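Local coordinates for protein glucosamine kinase (Streptacidiphilus jiangxiensis, PDB 6HWJ) that catalyses the magnesium- and ATP-dependent phosphorylation of D-glucosamine to D-glucosamine 6-phosphate and also acts, more weakly, on glucose, at residues E81-A86 against F98-F103; V199-R204 against G208-D213; E255-A260 against R278-Y283; G341-L346 against R374-A379. All coordinates share one frame; numbering follows the deposited sequence.

Contact 1: residues E81-A86 against F98-F103; sequences EHLVAA and FVLEAF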
loop_
_atom_site.group_PDB
_atom_site.type_symbol
_atom_site.label_atom_id
_atom_site.label_comp_id
_atom_site.label_asym_id
_atom_site.label_seq_id
_atom_site.Cartn_x
_atom_site.Cartn_y
_atom_site.Cartn_z
ATOM N N GLU A 81 8.881 19.891 10.877
ATOM C CA GLU A 81 10.173 20.000 11.534
ATOM C C GLU A 81 10.073 19.703 13.015
ATOM O O GLU A 81 10.919 18.987 13.566
ATOM C CB GLU A 81 10.707 21.424 11.286
ATOM C CG GLU A 81 12.028 21.741 11.807
ATOM C CD GLU A 81 12.431 23.165 11.404
ATOM O OE1 GLU A 81 12.764 23.959 12.306
ATOM O OE2 GLU A 81 12.366 23.469 10.187
ATOM N N HIS A 82 9.052 20.256 13.687
ATOM C CA HIS A 82 8.921 20.037 15.123
ATOM C C HIS A 82 8.482 18.610 15.446
ATOM O O HIS A 82 8.834 18.075 16.504
ATOM C CB HIS A 82 7.944 21.044 15.720
ATOM C CG HIS A 82 8.553 22.396 15.941
ATOM N ND1 HIS A 82 8.949 23.210 14.897
ATOM C CD2 HIS A 82 8.903 23.047 17.079
ATOM C CE1 HIS A 82 9.492 24.314 15.382
ATOM N NE2 HIS A 82 9.484 24.236 16.703
ATOM N N LEU A 83 7.720 17.978 14.563
ATOM C CA LEU A 83 7.419 16.563 14.771
ATOM C C LEU A 83 8.697 15.730 14.690
ATOM O O LEU A 83 8.929 14.850 15.527
ATOM C CB LEU A 83 6.398 16.084 13.746
ATOM C CG LEU A 83 6.088 14.573 13.831
ATOM C CD1 LEU A 83 5.318 14.259 15.093
ATOM C CD2 LEU A 83 5.315 14.110 12.616
ATOM N N VAL A 84 9.538 16.004 13.703
ATOM C CA VAL A 84 10.796 15.277 13.580
ATOM C C VAL A 84 11.669 15.508 14.810
ATOM O O VAL A 84 12.277 14.575 15.334
ATOM C CB VAL A 84 11.515 15.684 12.291
ATOM C CG1 VAL A 84 12.889 15.043 12.225
ATOM C CG2 VAL A 84 10.661 15.271 11.084
ATOM N N ALA A 85 11.698 16.740 15.322
ATOM C CA ALA A 85 12.505 17.021 16.506
ATOM C C ALA A 85 11.991 16.250 17.713
ATOM O O ALA A 85 12.784 15.731 18.506
ATOM C CB ALA A 85 12.525 18.534 16.786
ATOM N N ALA A 86 10.663 16.144 17.862
ATOM C CA ALA A 86 10.113 15.377 18.969
ATOM C C ALA A 86 10.483 13.901 18.873
ATOM O O ALA A 86 10.543 13.212 19.894
ATOM C CB ALA A 86 8.590 15.514 19.021
ATOM N N PHE A 98 -1.293 9.608 22.984
ATOM C CA PHE A 98 -0.448 9.462 21.814
ATOM C C PHE A 98 0.679 8.485 22.106
ATOM O O PHE A 98 1.117 8.342 23.245
ATOM C CB PHE A 98 0.158 10.794 21.380
ATOM C CG PHE A 98 -0.862 11.852 21.024
ATOM C CD1 PHE A 98 -1.326 12.740 21.982
ATOM C CD2 PHE A 98 -1.322 11.968 19.729
ATOM C CE1 PHE A 98 -2.249 13.721 21.650
ATOM C CE2 PHE A 98 -2.241 12.956 19.389
ATOM C CZ PHE A 98 -2.708 13.822 20.351
ATOM N N VAL A 99 1.150 7.824 21.053
ATOM C CA VAL A 99 2.375 7.038 21.087
ATOM C C VAL A 99 3.302 7.607 20.019
ATOM O O VAL A 99 2.948 7.626 18.836
ATOM C CB VAL A 99 2.104 5.551 20.847
ATOM C CG1 VAL A 99 3.422 4.788 20.662
ATOM C CG2 VAL A 99 1.341 4.966 22.019
ATOM N N LEU A 100 4.467 8.087 20.444
ATOM C CA LEU A 100 5.523 8.568 19.556
ATOM C C LEU A 100 6.617 7.508 19.563
ATOM O O LEU A 100 7.274 7.300 20.589
ATOM C CB LEU A 100 6.079 9.903 20.033
ATOM C CG LEU A 100 5.770 11.178 19.265
ATOM C CD1 LEU A 100 6.550 12.346 19.873
ATOM C CD2 LEU A 100 6.088 11.043 17.794
ATOM N N GLU A 101 6.820 6.833 18.437
ATOM C CA GLU A 101 7.856 5.808 18.344
ATOM C C GLU A 101 8.959 6.317 17.421
ATOM O O GLU A 101 8.712 6.597 16.242
ATOM C CB GLU A 101 7.286 4.484 17.836
ATOM C CG GLU A 101 8.303 3.347 17.840
ATOM C CD GLU A 101 7.664 1.975 17.649
ATOM O OE1 GLU A 101 6.470 1.907 17.284
ATOM O OE2 GLU A 101 8.364 0.963 17.873
ATOM N N ALA A 102 10.164 6.423 17.959
ATOM C CA ALA A 102 11.336 6.835 17.195
ATOM C C ALA A 102 12.190 5.621 16.861
ATOM O O ALA A 102 12.261 4.666 17.634
ATOM C CB ALA A 102 12.158 7.855 17.981
ATOM N N PHE A 103 12.835 5.663 15.702
ATOM C CA PHE A 103 13.728 4.601 15.274
ATOM C C PHE A 103 15.129 5.162 15.050
ATOM O O PHE A 103 15.319 6.369 14.890
ATOM C CB PHE A 103 13.219 3.926 13.985
ATOM C CG PHE A 103 11.819 3.390 14.113
ATOM C CD1 PHE A 103 11.599 2.117 14.612
ATOM C CD2 PHE A 103 10.739 4.172 13.767
ATOM C CE1 PHE A 103 10.305 1.625 14.743
ATOM C CE2 PHE A 103 9.440 3.683 13.901
ATOM C CZ PHE A 103 9.232 2.406 14.382
#
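Where Leu100 meets Leu83 and Ala86, every touching group is aliphatic, and the rings of the two segments belong to other surfaces. The His82 imidazole stacks on the ring of His45, while at its rim ND1 bonds to Gly78 O and NE2 to Glu43 OE2. The Phe98 ring lies among Ala37, Leu39, Leu170 and Leu181. The contact itself rests on the two methyl branches of Leu100. CD1 comes within 3.9 Å of Ala86 CB and also approaches Ala86 O at 4.1 Å; CD2 stands 4.3 Å from Leu83 CD1. Leu100 reaches both with chi1 at -108°, far from a staggered value, which suggests some torsional strain. Helix 79-88 here packs against strand 98-102, the edge strand of the six-stranded antiparallel sheet in the lobe that probably binds ATP. The backbones remain well apart, 8.2 Å between Ala86 CA and Leu100 CA. Leu83, with CG anti to the backbone N (chi1 176°), also packs deeper in the sheet on Val132, Trp134, Ala182 and Val184. Its side chain lies about 8 Å from that of Lys133, inferred to bind ATP. Ala86 additionally touches Leu41, a residue of the other antiparallel sheet.

Contact 2: residues V199-R204 against G208-D213; sequences VDDVRR and GELTMD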
loop_
_atom_site.group_PDB
_atom_site.type_symbol
_atom_site.label_atom_id
_atom_site.label_comp_id
_atom_site.label_asym_id
_atom_site.label_seq_id
_atom_site.Cartn_x
_atom_site.Cartn_y
_atom_site.Cartn_z
ATOM N N VAL A 199 9.615 -2.149 -16.390
ATOM C CA VAL A 199 9.335 -2.025 -17.810
ATOM C C VAL A 199 10.625 -1.740 -18.574
ATOM O O VAL A 199 10.853 -2.278 -19.656
ATOM C CB VAL A 199 8.282 -0.927 -18.051
ATOM C CG1 VAL A 199 8.189 -0.565 -19.516
ATOM C CG2 VAL A 199 6.897 -1.392 -17.514
ATOM N N ASP A 200 11.485 -0.888 -18.024
ATOM C CA ASP A 200 12.742 -0.595 -18.704
ATOM C C ASP A 200 13.652 -1.825 -18.779
ATOM O O ASP A 200 14.258 -2.088 -19.828
ATOM C CB ASP A 200 13.457 0.561 -18.005
ATOM C CG ASP A 200 14.669 1.025 -18.783
ATOM O OD1 ASP A 200 14.475 1.533 -19.899
ATOM O OD2 ASP A 200 15.803 0.857 -18.292
ATOM N N ASP A 201 13.779 -2.577 -17.685
ATOM C CA ASP A 201 14.564 -3.814 -17.725
ATOM C C ASP A 201 14.121 -4.731 -18.859
ATOM O O ASP A 201 14.933 -5.190 -19.675
ATOM C CB ASP A 201 14.425 -4.579 -16.407
ATOM C CG ASP A 201 15.234 -3.983 -15.281
ATOM O OD1 ASP A 201 16.007 -3.034 -15.521
ATOM O OD2 ASP A 201 15.081 -4.486 -14.142
ATOM N N VAL A 202 12.820 -5.034 -18.912
ATOM C CA VAL A 202 12.318 -6.015 -19.882
ATOM C C VAL A 202 12.416 -5.482 -21.296
ATOM O O VAL A 202 12.668 -6.240 -22.234
ATOM C CB VAL A 202 10.865 -6.397 -19.489
ATOM C CG1 VAL A 202 10.236 -7.300 -20.526
ATOM C CG2 VAL A 202 10.885 -7.074 -18.123
ATOM N N ARG A 203 12.229 -4.172 -21.477
ATOM C CA ARG A 203 12.456 -3.558 -22.775
ATOM C C ARG A 203 13.911 -3.728 -23.205
ATOM O O ARG A 203 14.206 -4.045 -24.370
ATOM C CB ARG A 203 12.077 -2.076 -22.674
ATOM C CG ARG A 203 11.993 -1.313 -23.956
ATOM C CD ARG A 203 11.291 0.024 -23.702
ATOM N NE ARG A 203 9.839 -0.072 -23.872
ATOM C CZ ARG A 203 8.954 0.748 -23.299
ATOM N NH1 ARG A 203 9.359 1.715 -22.483
ATOM N NH2 ARG A 203 7.660 0.592 -23.538
ATOM N N ARG A 204 14.841 -3.536 -22.274
ATOM C CA ARG A 204 16.251 -3.703 -22.608
ATOM C C ARG A 204 16.556 -5.148 -22.958
ATOM O O ARG A 204 17.268 -5.416 -23.935
ATOM C CB ARG A 204 17.117 -3.193 -21.446
ATOM C CG ARG A 204 17.073 -1.669 -21.315
ATOM C CD ARG A 204 17.785 -1.151 -20.061
ATOM N NE ARG A 204 19.244 -1.265 -20.145
ATOM C CZ ARG A 204 20.027 -1.795 -19.204
ATOM N NH1 ARG A 204 19.514 -2.264 -18.074
ATOM N NH2 ARG A 204 21.334 -1.844 -19.392
ATOM N N GLY A 208 17.983 -6.816 -26.493
ATOM C CA GLY A 208 19.269 -7.478 -26.395
ATOM C C GLY A 208 20.335 -6.720 -25.640
ATOM O O GLY A 208 21.508 -7.101 -25.713
ATOM N N GLU A 209 19.969 -5.649 -24.924
ATOM C CA GLU A 209 20.922 -4.918 -24.101
ATOM C C GLU A 209 21.137 -5.572 -22.743
ATOM O O GLU A 209 22.106 -5.240 -22.052
ATOM C CB GLU A 209 20.450 -3.482 -23.890
ATOM C CG GLU A 209 20.236 -2.712 -25.180
ATOM C CD GLU A 209 19.801 -1.283 -24.929
ATOM O OE1 GLU A 209 19.797 -0.856 -23.753
ATOM O OE2 GLU A 209 19.463 -0.592 -25.909
ATOM N N LEU A 210 20.237 -6.465 -22.337
ATOM C CA LEU A 210 20.434 -7.303 -21.167
ATOM C C LEU A 210 20.244 -8.759 -21.577
ATOM O O LEU A 210 19.486 -9.062 -22.492
ATOM C CB LEU A 210 19.451 -6.969 -20.049
ATOM C CG LEU A 210 19.528 -5.583 -19.417
ATOM C CD1 LEU A 210 18.384 -5.432 -18.429
ATOM C CD2 LEU A 210 20.846 -5.365 -18.719
ATOM N N THR A 211 20.950 -9.651 -20.901
ATOM C CA THR A 211 20.709 -11.072 -21.055
ATOM C C THR A 211 19.491 -11.480 -20.240
ATOM O O THR A 211 19.047 -10.757 -19.345
ATOM C CB THR A 211 21.907 -11.876 -20.568
ATOM O OG1 THR A 211 22.080 -11.633 -19.169
ATOM C CG2 THR A 211 23.155 -11.459 -21.319
ATOM N N MET A 212 18.963 -12.669 -20.552
ATOM C CA MET A 212 17.875 -13.213 -19.755
ATOM C C MET A 212 18.258 -13.285 -18.284
ATOM O O MET A 212 17.475 -12.902 -17.407
ATOM C CB MET A 212 17.488 -14.606 -20.281
ATOM C CG MET A 212 16.278 -15.215 -19.595
ATOM S SD MET A 212 14.780 -14.245 -19.788
ATOM C CE MET A 212 14.382 -14.538 -21.504
ATOM N N ASP A 213 19.478 -13.758 -17.987
ATOM C CA ASP A 213 19.919 -13.840 -16.595
ATOM C C ASP A 213 19.842 -12.480 -15.918
ATOM O O ASP A 213 19.361 -12.359 -14.784
ATOM C CB ASP A 213 21.344 -14.385 -16.526
ATOM C CG ASP A 213 21.875 -14.427 -15.120
ATOM O OD1 ASP A 213 21.424 -15.301 -14.354
ATOM O OD2 ASP A 213 22.718 -13.568 -14.768
#
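Arg204, Leu210 and Glu209 carry this contact, with Arg204 folded back over the turn that ends its own helix. Its guanidinium lies across the Leu210 isobutyl group: Leu210 CG is 3.6 Å above the plane, displaced toward the rim, and Leu210 CD1 and CD2 both reach Arg204 NH1 at 3.4 Å. The bend at chi3 brings the planar group back over the leucine. Glu209 approaches the guanidinium at its edge, OE1 standing near the plane, yet the ion pair from Arg204 NE to Glu209 OE1 is long at 3.7 Å. The carboxylate is turned 71° from the guanidinium, and its other oxygen, OE2, pairs with Arg207. Leu210 also sets CD1 3.7 Å from Asp201 O; the Asp201 carboxylate itself is bound to Arg308. The backbone beneath forms a Schellman motif, with Gly208 at positive phi (79°) and Glu209 N bonded to Arg204 O at 2.9 Å, a rather bent bond of 142° at the hydrogen. Thr211 then takes the N-cap position of the next helix. The turn thus links helix 194-207 to helix 212-234 at the protein surface. Val202 and Met212, one from each of these helices, both pack on Trp368 of helix 362-386, while Val199 leans on Val349 and Val353 of helix 335-356.

Contact 3: residues E255-A260 against R278-Y283; sequences EELDEA and RIADVY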
loop_
_atom_site.group_PDB
_atom_site.type_symbol
_atom_site.label_atom_id
_atom_site.label_comp_id
_atom_site.label_asym_id
_atom_site.label_seq_id
_atom_site.Cartn_x
_atom_site.Cartn_y
_atom_site.Cartn_z
ATOM N N GLU A 255 -18.601 -13.058 -7.476
ATOM C CA GLU A 255 -19.306 -11.832 -7.834
ATOM C C GLU A 255 -18.463 -10.961 -8.764
ATOM O O GLU A 255 -18.971 -10.421 -9.750
ATOM C CB GLU A 255 -19.688 -11.056 -6.574
ATOM C CG GLU A 255 -20.807 -11.722 -5.778
ATOM C CD GLU A 255 -21.238 -10.908 -4.577
ATOM O OE1 GLU A 255 -20.627 -9.845 -4.329
ATOM O OE2 GLU A 255 -22.190 -11.332 -3.882
ATOM N N GLU A 256 -17.170 -10.802 -8.460
ATOM C CA GLU A 256 -16.307 -10.029 -9.340
ATOM C C GLU A 256 -16.204 -10.680 -10.713
ATOM O O GLU A 256 -16.229 -9.992 -11.748
ATOM C CB GLU A 256 -14.927 -9.869 -8.707
ATOM C CG GLU A 256 -14.931 -9.070 -7.415
ATOM C CD GLU A 256 -13.585 -9.090 -6.712
ATOM O OE1 GLU A 256 -12.754 -9.963 -7.041
ATOM O OE2 GLU A 256 -13.356 -8.235 -5.826
ATOM N N LEU A 257 -16.081 -12.004 -10.747
ATOM C CA LEU A 257 -16.076 -12.718 -12.019
ATOM C C LEU A 257 -17.361 -12.446 -12.799
ATOM O O LEU A 257 -17.325 -12.137 -13.997
ATOM C CB LEU A 257 -15.893 -14.221 -11.757
ATOM C CG LEU A 257 -15.937 -15.138 -12.972
ATOM C CD1 LEU A 257 -14.879 -14.763 -13.995
ATOM C CD2 LEU A 257 -15.771 -16.581 -12.533
ATOM N N ASP A 258 -18.513 -12.560 -12.132
ATOM C CA ASP A 258 -19.781 -12.287 -12.806
ATOM C C ASP A 258 -19.812 -10.869 -13.369
ATOM O O ASP A 258 -20.247 -10.655 -14.509
ATOM C CB ASP A 258 -20.944 -12.514 -11.846
ATOM C CG ASP A 258 -21.148 -13.977 -11.519
ATOM O OD1 ASP A 258 -20.703 -14.834 -12.310
ATOM O OD2 ASP A 258 -21.758 -14.274 -10.470
ATOM N N GLU A 259 -19.339 -9.890 -12.600
ATOM C CA GLU A 259 -19.337 -8.517 -13.091
ATOM C C GLU A 259 -18.449 -8.380 -14.322
ATOM O O GLU A 259 -18.833 -7.745 -15.314
ATOM C CB GLU A 259 -18.893 -7.555 -11.994
ATOM C CG GLU A 259 -19.071 -6.090 -12.368
ATOM C CD GLU A 259 -18.598 -5.146 -11.278
ATOM O OE1 GLU A 259 -18.537 -5.568 -10.104
ATOM O OE2 GLU A 259 -18.276 -3.982 -11.602
ATOM N N ALA A 260 -17.239 -8.955 -14.275
ATOM C CA ALA A 260 -16.349 -8.888 -15.429
ATOM C C ALA A 260 -16.974 -9.552 -16.649
ATOM O O ALA A 260 -16.919 -9.005 -17.752
ATOM C CB ALA A 260 -15.007 -9.539 -15.100
ATOM N N ARG A 278 -14.356 -22.553 -15.856
ATOM C CA ARG A 278 -13.137 -23.112 -15.275
ATOM C C ARG A 278 -12.631 -22.255 -14.116
ATOM O O ARG A 278 -12.152 -22.784 -13.107
ATOM C CB ARG A 278 -12.046 -23.234 -16.346
ATOM N N ILE A 279 -12.715 -20.926 -14.241
ATOM C CA ILE A 279 -12.300 -20.069 -13.134
ATOM C C ILE A 279 -13.165 -20.353 -11.914
ATOM O O ILE A 279 -12.661 -20.547 -10.803
ATOM C CB ILE A 279 -12.364 -18.584 -13.540
ATOM C CG1 ILE A 279 -11.377 -18.312 -14.677
ATOM C CG2 ILE A 279 -12.082 -17.710 -12.345
ATOM C CD1 ILE A 279 -11.539 -16.949 -15.321
ATOM N N ALA A 280 -14.482 -20.376 -12.107
ATOM C CA ALA A 280 -15.393 -20.697 -11.014
ATOM C C ALA A 280 -15.095 -22.071 -10.423
ATOM O O ALA A 280 -15.167 -22.258 -9.200
ATOM C CB ALA A 280 -16.840 -20.635 -11.510
ATOM N N ASP A 281 -14.764 -23.047 -11.270
ATOM C CA ASP A 281 -14.384 -24.362 -10.760
ATOM C C ASP A 281 -13.224 -24.248 -9.775
ATOM O O ASP A 281 -13.226 -24.896 -8.721
ATOM C CB ASP A 281 -14.004 -25.293 -11.908
ATOM C CG ASP A 281 -15.204 -25.974 -12.538
ATOM O OD1 ASP A 281 -16.332 -25.835 -12.006
ATOM O OD2 ASP A 281 -15.012 -26.656 -13.571
ATOM N N VAL A 282 -12.226 -23.422 -10.098
ATOM C CA VAL A 282 -11.073 -23.281 -9.220
ATOM C C VAL A 282 -11.458 -22.560 -7.938
ATOM O O VAL A 282 -10.981 -22.908 -6.850
ATOM C CB VAL A 282 -9.932 -22.553 -9.948
ATOM C CG1 VAL A 282 -8.887 -22.096 -8.960
ATOM C CG2 VAL A 282 -9.309 -23.462 -10.989
ATOM N N TYR A 283 -12.317 -21.539 -8.038
ATOM C CA TYR A 283 -12.757 -20.853 -6.825
ATOM C C TYR A 283 -13.456 -21.816 -5.873
ATOM O O TYR A 283 -13.415 -21.621 -4.651
ATOM C CB TYR A 283 -13.689 -19.690 -7.166
ATOM C CG TYR A 283 -13.043 -18.554 -7.912
ATOM C CD1 TYR A 283 -11.671 -18.416 -7.956
ATOM C CD2 TYR A 283 -13.825 -17.603 -8.571
ATOM C CE1 TYR A 283 -11.071 -17.361 -8.643
ATOM C CE2 TYR A 283 -13.239 -16.542 -9.253
ATOM C CZ TYR A 283 -11.859 -16.436 -9.288
ATOM O OH TYR A 283 -11.266 -15.374 -9.956
#
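Leu257 sets CG anti to its backbone N (chi1 177°) and, with chi2 at 58°, sends CD2 across to Ile279, Ala280 and Tyr283. Ile279 answers with CG2, likewise opposite its own backbone N, while CG1 carries CD1 to the other methyl of the leucine, 4.2 Å from Leu257 CD1. These residues join the two arms of an antiparallel helical hairpin, helices 243-263 and 266-284, linked by a very short turn. The local axes run at 172° to each other and are 11.0 Å apart, so the gap is bridged by the reach of side chains. Leu257 CD2 makes the nearest contacts, 3.9 Å from Ile279 CG2 and 4.0 Å from Ala280 N, against the backbone of the second helix. Tyr283 closes the group from one turn further on, its CE2 at 4.1 Å from Leu257 CD2. Its ring also packs on Met253 and Arg254 of helix 243-263, and on Ala404 and Val407 of helix 398-416, which carries the glucosamine-binding Glu409. Glu259, on another side of the first arm, forms a salt bridge with Arg415 of that same helix. The carbonyl oxygen of Ile279 sits 3.5 Å above the Tyr283 ring plane, displaced toward the rim.

Contact 4: residues G341-L346 against R374-A379; sequences GMTASL and RSFLDA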
loop_
_atom_site.group_PDB
_atom_site.type_symbol
_atom_site.label_atom_id
_atom_site.label_comp_id
_atom_site.label_asym_id
_atom_site.label_seq_id
_atom_site.Cartn_x
_atom_site.Cartn_y
_atom_site.Cartn_z
ATOM N N GLY A 341 -0.072 -11.044 -6.116
ATOM C CA GLY A 341 -0.045 -9.644 -6.549
ATOM C C GLY A 341 1.239 -9.307 -7.296
ATOM O O GLY A 341 1.208 -8.685 -8.357
ATOM N N MET A 342 2.377 -9.755 -6.779
ATOM C CA MET A 342 3.651 -9.435 -7.420
ATOM C C MET A 342 3.878 -10.275 -8.670
ATOM O O MET A 342 4.319 -9.743 -9.691
ATOM C CB MET A 342 4.810 -9.607 -6.433
ATOM C CG MET A 342 6.138 -9.084 -6.950
ATOM S SD MET A 342 6.075 -7.337 -7.433
ATOM C CE MET A 342 5.943 -6.538 -5.836
ATOM N N THR A 343 3.550 -11.573 -8.639
ATOM C CA THR A 343 3.773 -12.392 -9.830
ATOM C C THR A 343 2.833 -11.967 -10.956
ATOM O O THR A 343 3.233 -11.953 -12.123
ATOM C CB THR A 343 3.593 -13.888 -9.539
ATOM O OG1 THR A 343 2.274 -14.134 -9.038
ATOM C CG2 THR A 343 4.621 -14.373 -8.528
ATOM N N ALA A 344 1.573 -11.651 -10.630
ATOM C CA ALA A 344 0.684 -11.070 -11.629
ATOM C C ALA A 344 1.279 -9.772 -12.192
ATOM O O ALA A 344 1.300 -9.556 -13.409
ATOM C CB ALA A 344 -0.687 -10.787 -11.018
ATOM N N SER A 345 1.753 -8.889 -11.306
ATOM C CA SER A 345 2.336 -7.624 -11.738
ATOM C C SER A 345 3.517 -7.842 -12.692
ATOM O O SER A 345 3.646 -7.140 -13.700
ATOM C CB SER A 345 2.779 -6.824 -10.512
ATOM O OG SER A 345 3.114 -5.499 -10.856
ATOM N N LEU A 346 4.370 -8.820 -12.400
ATOM C CA LEU A 346 5.503 -9.114 -13.276
ATOM C C LEU A 346 5.030 -9.591 -14.641
ATOM O O LEU A 346 5.569 -9.180 -15.678
ATOM C CB LEU A 346 6.408 -10.163 -12.641
ATOM C CG LEU A 346 7.173 -9.670 -11.397
ATOM C CD1 LEU A 346 7.867 -10.803 -10.695
ATOM C CD2 LEU A 346 8.168 -8.589 -11.773
ATOM N N ARG A 374 8.841 -18.060 -12.079
ATOM C CA ARG A 374 9.592 -19.123 -11.431
ATOM C C ARG A 374 10.741 -18.568 -10.588
ATOM O O ARG A 374 10.970 -19.038 -9.461
ATOM C CB ARG A 374 10.117 -20.095 -12.486
ATOM C CG ARG A 374 10.977 -21.239 -11.934
ATOM C CD ARG A 374 10.276 -21.970 -10.792
ATOM N NE ARG A 374 8.932 -22.405 -11.163
ATOM C CZ ARG A 374 7.992 -22.772 -10.297
ATOM N NH1 ARG A 374 6.800 -23.148 -10.737
ATOM N NH2 ARG A 374 8.240 -22.760 -8.995
ATOM N N SER A 375 11.471 -17.568 -11.110
ATOM C CA SER A 375 12.559 -16.967 -10.342
ATOM C C SER A 375 12.050 -16.345 -9.048
ATOM O O SER A 375 12.686 -16.481 -7.998
ATOM C CB SER A 375 13.290 -15.904 -11.178
ATOM O OG SER A 375 13.816 -16.456 -12.376
ATOM N N PHE A 376 10.924 -15.635 -9.113
ATOM C CA PHE A 376 10.353 -15.021 -7.923
ATOM C C PHE A 376 9.986 -16.069 -6.886
ATOM O O PHE A 376 10.392 -15.974 -5.726
ATOM C CB PHE A 376 9.113 -14.196 -8.296
ATOM C CG PHE A 376 8.433 -13.566 -7.116
ATOM C CD1 PHE A 376 7.540 -14.290 -6.346
ATOM C CD2 PHE A 376 8.702 -12.250 -6.768
ATOM C CE1 PHE A 376 6.938 -13.720 -5.250
ATOM C CE2 PHE A 376 8.074 -11.669 -5.697
ATOM C CZ PHE A 376 7.205 -12.409 -4.920
ATOM N N LEU A 377 9.196 -17.073 -7.287
ATOM C CA LEU A 377 8.743 -18.095 -6.347
ATOM C C LEU A 377 9.904 -18.884 -5.745
ATOM O O LEU A 377 9.899 -19.184 -4.544
ATOM C CB LEU A 377 7.775 -19.044 -7.054
ATOM C CG LEU A 377 6.399 -18.479 -7.376
ATOM C CD1 LEU A 377 5.599 -19.467 -8.207
ATOM C CD2 LEU A 377 5.642 -18.118 -6.099
ATOM N N ASP A 378 10.892 -19.264 -6.565
ATOM C CA ASP A 378 12.039 -20.002 -6.039
ATOM C C ASP A 378 12.788 -19.184 -4.992
ATOM O O ASP A 378 13.108 -19.682 -3.903
ATOM C CB ASP A 378 12.972 -20.407 -7.181
ATOM C CG ASP A 378 12.377 -21.488 -8.061
ATOM O OD1 ASP A 378 11.279 -21.998 -7.738
ATOM O OD2 ASP A 378 13.005 -21.830 -9.083
ATOM N N ALA A 379 13.068 -17.914 -5.301
ATOM C CA ALA A 379 13.733 -17.048 -4.332
ATOM C C ALA A 379 12.879 -16.859 -3.090
ATOM O O ALA A 379 13.385 -16.899 -1.962
ATOM C CB ALA A 379 14.054 -15.703 -4.985
#
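Apolar packing carries this contact, and Phe376 makes the close contacts from the second helix. Met342, Thr343 and Leu346 all lie on one side of its ring plane and approach it obliquely. Met342 meets it with the base of the side chain: CG lies 3.5 Å from Phe376 CE2, and CB is 3.9 Å from the same carbon. Because the methionine chain bends at chi2 (56°) and again at chi3, its sulfur and terminal methyl lead away from the phenylalanine, toward Phe301 and Val303. Thr343 brings its methyl near another corner of the ring, CG2 being 3.6 Å from Phe376 CD1; Met342 and Thr343 both cross the phenylalanine at about a right angle. Leu346, one turn beyond Met342, adds a looser touch, CD1 to Phe376 CD2 at 4.3 Å. The two segments belong to long neighbouring helices, 335-356 and 362-386, of the helical lobe of this kinase. They run antiparallel at a crossing angle of 157°, with local axes 10.4 Å apart. Polar bonding stays off the apolar seam. Thr343, with chi1 at 58°, turns OG1 back to Val339 O in its own helix, which leaves the methyl to face Phe376. Ser345 OG accepts a bond from Val303 N, anchoring the helix to the loop after the glucosamine-binding Asp300. On the outer side of the other helix, Arg374 NH2 and Asp378 OD1 form a salt bridge whose hydrogen bond is weak, at 3.4 Å, and the arginine is poorly ordered. Ser375 OG bonds to Ala371 O.

Contact 1 lies in the lobe that probably binds ATP, whereas contacts 2, 3 and 4 belong to the helical part; the centres of contacts 1 and 3 are 47 Å apart, on opposite sides of the chain's centre. Contacts 2 and 4, about 6 Å apart at nearest atoms, meet through helices 335-356 and 362-386, which contact 4 joins and on which residues of contact 2 pack. Contact 3 lies about 12 Å from contact 4 at nearest atoms. Contact 4 is close to the metal site, the Met342 side chain being about 6 Å from that of Gln305 and about 11 Å from a bound magnesium ion. Tyr283 of contact 3 is about 11 Å from Glu409, side chain to side chain.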